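PDB 5Y2A: insect group II chitinase from Ostrinia furnacalis, which probably hydrolyses internal beta-1,4 bonds of chitin, as a glycoside hydrolase family 18 catalytic domain of an insect chitinase. Local coordinates for residues Asn225-Val228 against Asn229-Asn233; Ala329-Val332 against Arg333-Leu337. All coordinates share one frame; numbering follows the deposited sequence.

Overall arrangement
Both contacts pack side chains one turn apart along helices on the outside of the TIM barrel typical of family 18, with centres about 13 Å apart, and both rest on main-chain i to i+4 hydrogen bonds. Contact 1 lies along helix 224-233 and carries an N-linked glycan at its start; contact 2 ends helix 322-334 in a Schellman turn. Each is partly buried, but contact 1 has no fully exposed residue among those that touch, whereas contact 2 has four. Contact 1 adds amide chemistry and aromatic packing; contact 2 adds sulfur, aromatic and aliphatic groups. The two meet directly: Y331 OH hydrogen-bonds N225 OD1 at 2.7 Å, and M335 packs on I232.

Contact 1 of 2, residues Asn225-Val228 against Asn229-Asn233. With NAG (2-acetamido-2-deoxy-beta-D-glucopyranose), chain C.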
loop_
_atom_site.group_PDB
_atom_site.type_symbol
_atom_site.label_atom_id
_atom_site.label_comp_id
_atom_site.label_asym_id
_atom_site.label_seq_id
_atom_site.Cartn_x
_atom_site.Cartn_y
_atom_site.Cartn_z
ATOM N N ASN A 225 19.067 2.138 -21.805
ATOM C CA ASN A 225 19.610 2.405 -23.131
ATOM C C ASN A 225 18.621 2.018 -24.226
ATOM O O ASN A 225 18.427 2.772 -25.187
ATOM C CB ASN A 225 20.937 1.673 -23.307
ATOM C CG ASN A 225 21.568 1.937 -24.653
ATOM O OD1 ASN A 225 21.663 3.079 -25.102
ATOM N ND2 ASN A 225 21.988 0.871 -25.314
ATOM N N PHE A 226 17.948 0.872 -24.085
ATOM C CA PHE A 226 16.930 0.533 -25.072
ATOM C C PHE A 226 15.803 1.552 -25.049
ATOM O O PHE A 226 15.378 2.046 -26.100
ATOM C CB PHE A 226 16.365 -0.872 -24.846
ATOM C CG PHE A 226 15.321 -1.253 -25.866
ATOM C CD1 PHE A 226 13.998 -0.840 -25.724
ATOM C CD2 PHE A 226 15.672 -1.986 -26.990
ATOM C CE1 PHE A 226 13.048 -1.160 -26.676
ATOM C CE2 PHE A 226 14.727 -2.316 -27.939
ATOM C CZ PHE A 226 13.413 -1.899 -27.786
ATOM N N THR A 227 15.299 1.870 -23.852
ATOM C CA THR A 227 14.178 2.797 -23.733
ATOM C C THR A 227 14.460 4.108 -24.452
ATOM O O THR A 227 13.610 4.626 -25.190
ATOM C CB THR A 227 13.875 3.066 -22.257
ATOM O OG1 THR A 227 13.570 1.833 -21.588
ATOM C CG2 THR A 227 12.710 4.023 -22.130
ATOM N N VAL A 228 15.653 4.665 -24.238
ATOM C CA VAL A 228 15.995 5.951 -24.838
ATOM C C VAL A 228 16.054 5.825 -26.352
ATOM O O VAL A 228 15.472 6.636 -27.083
ATOM C CB VAL A 228 17.318 6.483 -24.258
ATOM C CG1 VAL A 228 17.801 7.694 -25.052
ATOM C CG2 VAL A 228 17.150 6.851 -22.784
ATOM N N ASN A 229 16.759 4.806 -26.847
ATOM C CA ASN A 229 16.858 4.626 -28.289
ATOM C C ASN A 229 15.508 4.299 -28.909
ATOM O O ASN A 229 15.230 4.712 -30.042
ATOM C CB ASN A 229 17.892 3.547 -28.606
ATOM C CG ASN A 229 19.304 4.067 -28.498
ATOM O OD1 ASN A 229 19.766 4.810 -29.362
ATOM N ND2 ASN A 229 19.998 3.694 -27.427
ATOM N N TYR A 230 14.643 3.593 -28.176
ATOM C CA TYR A 230 13.318 3.290 -28.706
ATOM C C TYR A 230 12.494 4.560 -28.892
ATOM O O TYR A 230 11.837 4.733 -29.924
ATOM C CB TYR A 230 12.591 2.310 -27.784
ATOM C CG TYR A 230 11.385 1.657 -28.424
ATOM C CD1 TYR A 230 11.531 0.784 -29.500
ATOM C CD2 TYR A 230 10.098 1.921 -27.960
ATOM C CE1 TYR A 230 10.430 0.184 -30.090
ATOM C CE2 TYR A 230 8.991 1.324 -28.544
ATOM C CZ TYR A 230 9.165 0.455 -29.607
ATOM O OH TYR A 230 8.069 -0.141 -30.190
ATOM N N TRP A 231 12.522 5.465 -27.908
ATOM C CA TRP A 231 11.830 6.742 -28.063
ATOM C C TRP A 231 12.384 7.531 -29.243
ATOM O O TRP A 231 11.620 8.120 -30.021
ATOM C CB TRP A 231 11.935 7.562 -26.776
ATOM C CG TRP A 231 10.869 7.217 -25.800
ATOM C CD1 TRP A 231 10.899 6.221 -24.870
ATOM C CD2 TRP A 231 9.590 7.838 -25.684
ATOM N NE1 TRP A 231 9.721 6.201 -24.164
ATOM C CE2 TRP A 231 8.896 7.177 -24.653
ATOM C CE3 TRP A 231 8.957 8.889 -26.357
ATOM C CZ2 TRP A 231 7.603 7.529 -24.280
ATOM C CZ3 TRP A 231 7.678 9.247 -25.973
ATOM C CH2 TRP A 231 7.015 8.569 -24.943
ATOM N N ILE A 232 13.709 7.552 -29.393
ATOM C CA ILE A 232 14.321 8.248 -30.523
ATOM C C ILE A 232 13.857 7.631 -31.839
ATOM O O ILE A 232 13.443 8.336 -32.766
ATOM C CB ILE A 232 15.857 8.220 -30.406
ATOM C CG1 ILE A 232 16.321 8.971 -29.156
ATOM C CG2 ILE A 232 16.498 8.808 -31.666
ATOM C CD1 ILE A 232 17.817 8.852 -28.886
ATOM N N ASN A 233 13.913 6.302 -31.932
ATOM C CA ASN A 233 13.503 5.614 -33.150
ATOM C C ASN A 233 12.015 5.748 -33.422
ATOM O O ASN A 233 11.599 5.614 -34.577
ATOM C CB ASN A 233 13.889 4.143 -33.073
ATOM C CG ASN A 233 15.382 3.945 -33.046
ATOM O OD1 ASN A 233 16.135 4.830 -33.446
ATOM N ND2 ASN A 233 15.821 2.785 -32.576
HETATM C C1 NAG C . 22.582 0.992 -26.613
HETATM C C2 NAG C . 23.820 0.120 -26.774
HETATM C C3 NAG C . 24.347 0.203 -28.209
HETATM C C4 NAG C . 23.242 -0.069 -29.227
HETATM C C5 NAG C . 22.012 0.779 -28.917
HETATM C C6 NAG C . 20.820 0.442 -29.787
HETATM C C7 NAG C . 25.444 -0.379 -25.005
HETATM C C8 NAG C . 26.553 0.156 -24.150
HETATM N N2 NAG C . 24.869 0.494 -25.839
HETATM O O3 NAG C . 25.408 -0.737 -28.340
HETATM O O4 NAG C . 23.654 0.344 -30.527
HETATM O O5 NAG C . 21.603 0.600 -27.554
HETATM O O6 NAG C . 20.295 -0.843 -29.482
HETATM O O7 NAG C . 25.076 -1.545 -24.934
#
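The rings of F226 and Y230 run in nearly the same direction, one helical turn apart, with planes 19° from parallel but slid so far that they barely overlap. F226 CE1 meets Y230 CB at 3.7 Å, obliquely to the F226 ring, and F226 CZ comes 3.7 Å from Y230 CD1, so one end of the phenyl lies against the near rim of the phenol. Both have CG anti to the backbone N (chi1 -179° for F226), which carries them the same way off the helix. W231 turns an edge to the backbone: T227 O lies in the indole plane, 3.2 Å from CD1.

The amides of N225 and N229 stand almost perpendicular, at 89°. N225 begins the Asn-Phe-Thr sequon, and its ND2 is bonded covalently to C1 of the NAG. N229 CG stands anti to its carbonyl carbon, which turns the amide back toward the preceding turn. There N225 O accepts two donors from opposite faces of its plane: N229 N at 3.1 Å, the ordinary helical bond, and N229 ND2 at 2.9 Å, above the carbonyl plane. The same ND2 lies 3.5 Å from O5 of the sugar, and a short polar amide suits this place between backbone and glycan. With N229 replaced by alanine, N225 O would probably keep only the helical donor from this turn, and a gap would open beside the sugar.

V228 and I232 make the aliphatic stripe, CG1 against CD1 at 4.0 Å. Polar ends are held from outside: N225 OD1 by Y331, T227 OG1 by Y197, and Y230 OH by D175 and K171. The apolar side presses on the barrel, V228 touching V243 and L192 of strands 241-254 and 189-192; W231 touches L192, L241 and I174, and its ring meets that of Y178.

Contact 2 of 2, residues Ala329-Val332 against Arg333-Leu337; sequences AEYV and RAMEL
M335 runs out from the chain in step with Y331, one turn earlier, just before a Schellman motif closes helix 322-334 of the TIM barrel. M335 CG sits over one face of the phenol ring, offset toward the rim, 3.8 Å from the Y331 ring centroid and only 14° off its normal, a CH-pi contact. The sulfur comes in more obliquely, with M335 SD 4.8 Å from that centroid, as a Met-aromatic contact. Bends at chi2 (-78°) and chi3 carry the thioether on toward the hydroxyl end, bringing M335 CE to 3.7 Å from Y331 OH. Methionine suits this place because an unbranched, flexible and polarisable side chain can lay a methylene on the ring face and still bend its end toward the hydroxyl.

Y331 itself is aimed toward helix 224-233, where its hydroxyl is held by N225, and it also rests on V228. L337 crosses both neighbours obliquely: its CD1 meets Y331 CE2 at 4.2 Å, and its CB lies 4.0 Å from V332 CG1. This valine-leucine touch is the hydrophobic interaction that accompanies a Schellman motif. E336 takes the positive phi (58°) that turns the chain, a place often given to glycine, and sends its carboxylate to the surface. R333, also at the surface, reaches V369 O of helix 361-371, while V332 packs on L370 of the same helix and on V243 of the barrel. Two bonds close the turn: E336 N donates to R333 O, and L337 N donates almost straight to V332 O at 2.9 Å, lying in the carbonyl plane.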
loop_
_atom_site.group_PDB
_atom_site.type_symbol
_atom_site.label_atom_id
_atom_site.label_comp_id
_atom_site.label_asym_id
_atom_site.label_seq_id
_atom_site.Cartn_x
_atom_site.Cartn_y
_atom_site.Cartn_z
ATOM N N ALA A 329 23.959 10.442 -16.174
ATOM C CA ALA A 329 24.053 11.841 -16.567
ATOM C C ALA A 329 25.047 12.021 -17.708
ATOM O O ALA A 329 24.809 12.814 -18.624
ATOM C CB ALA A 329 24.447 12.695 -15.361
ATOM N N GLU A 330 26.166 11.292 -17.674
ATOM C CA GLU A 330 27.123 11.377 -18.771
ATOM C C GLU A 330 26.566 10.756 -20.042
ATOM O O GLU A 330 26.854 11.239 -21.145
ATOM C CB GLU A 330 28.446 10.718 -18.363
ATOM C CG GLU A 330 29.156 11.497 -17.272
ATOM C CD GLU A 330 30.535 10.965 -16.924
ATOM O OE1 GLU A 330 30.783 9.750 -17.082
ATOM O OE2 GLU A 330 31.365 11.776 -16.468
ATOM N N TYR A 331 25.749 9.707 -19.906
ATOM C CA TYR A 331 25.021 9.155 -21.046
ATOM C C TYR A 331 24.119 10.204 -21.682
ATOM O O TYR A 331 24.060 10.329 -22.912
ATOM C CB TYR A 331 24.204 7.950 -20.586
ATOM C CG TYR A 331 23.307 7.328 -21.632
ATOM C CD1 TYR A 331 23.785 6.342 -22.484
ATOM C CD2 TYR A 331 21.975 7.696 -21.741
ATOM C CE1 TYR A 331 22.961 5.748 -23.423
ATOM C CE2 TYR A 331 21.143 7.112 -22.684
ATOM C CZ TYR A 331 21.646 6.135 -23.522
ATOM O OH TYR A 331 20.833 5.541 -24.462
ATOM N N VAL A 332 23.375 10.941 -20.851
ATOM C CA VAL A 332 22.534 12.032 -21.339
ATOM C C VAL A 332 23.358 13.038 -22.131
ATOM O O VAL A 332 22.952 13.493 -23.206
ATOM C CB VAL A 332 21.813 12.707 -20.155
ATOM C CG1 VAL A 332 21.318 14.101 -20.549
ATOM C CG2 VAL A 332 20.654 11.826 -19.677
ATOM N N ARG A 333 24.536 13.387 -21.622
ATOM C CA ARG A 333 25.341 14.374 -22.319
ATOM C C ARG A 333 25.934 13.799 -23.602
ATOM O O ARG A 333 25.930 14.470 -24.644
ATOM C CB ARG A 333 26.429 14.904 -21.392
ATOM C CG ARG A 333 27.039 16.172 -21.897
ATOM C CD ARG A 333 27.747 16.907 -20.801
ATOM N NE ARG A 333 28.454 18.056 -21.344
ATOM C CZ ARG A 333 28.986 19.020 -20.605
ATOM N NH1 ARG A 333 28.890 18.971 -19.283
ATOM N NH2 ARG A 333 29.610 20.034 -21.187
ATOM N N ALA A 334 26.411 12.554 -23.560
ATOM C CA ALA A 334 26.987 11.942 -24.754
ATOM C C ALA A 334 25.948 11.772 -25.854
ATOM O O ALA A 334 26.242 12.004 -27.032
ATOM C CB ALA A 334 27.623 10.597 -24.402
ATOM N N MET A 335 24.738 11.336 -25.490
ATOM C CA MET A 335 23.617 11.188 -26.413
ATOM C C MET A 335 22.980 12.516 -26.797
ATOM O O MET A 335 22.071 12.520 -27.638
ATOM C CB MET A 335 22.555 10.272 -25.792
ATOM C CG MET A 335 22.954 8.811 -25.684
ATOM S SD MET A 335 22.820 7.936 -27.253
ATOM C CE MET A 335 21.044 7.826 -27.391
ATOM N N GLU A 336 23.409 13.625 -26.190
ATOM C CA GLU A 336 22.866 14.954 -26.481
ATOM C C GLU A 336 21.355 15.009 -26.249
ATOM O O GLU A 336 20.588 15.515 -27.072
ATOM C CB GLU A 336 23.231 15.386 -27.906
ATOM C CG GLU A 336 24.737 15.359 -28.162
ATOM C CD GLU A 336 25.104 15.686 -29.598
ATOM O OE1 GLU A 336 25.958 16.571 -29.805
ATOM O OE2 GLU A 336 24.547 15.048 -30.519
ATOM N N LEU A 337 20.931 14.507 -25.093
ATOM C CA LEU A 337 19.521 14.476 -24.741
ATOM C C LEU A 337 19.147 15.787 -24.048
ATOM O O LEU A 337 19.955 16.712 -23.953
ATOM C CB LEU A 337 19.224 13.258 -23.868
ATOM C CG LEU A 337 19.652 11.922 -24.481
ATOM C CD1 LEU A 337 19.331 10.762 -23.543
ATOM C CD2 LEU A 337 18.996 11.719 -25.843
#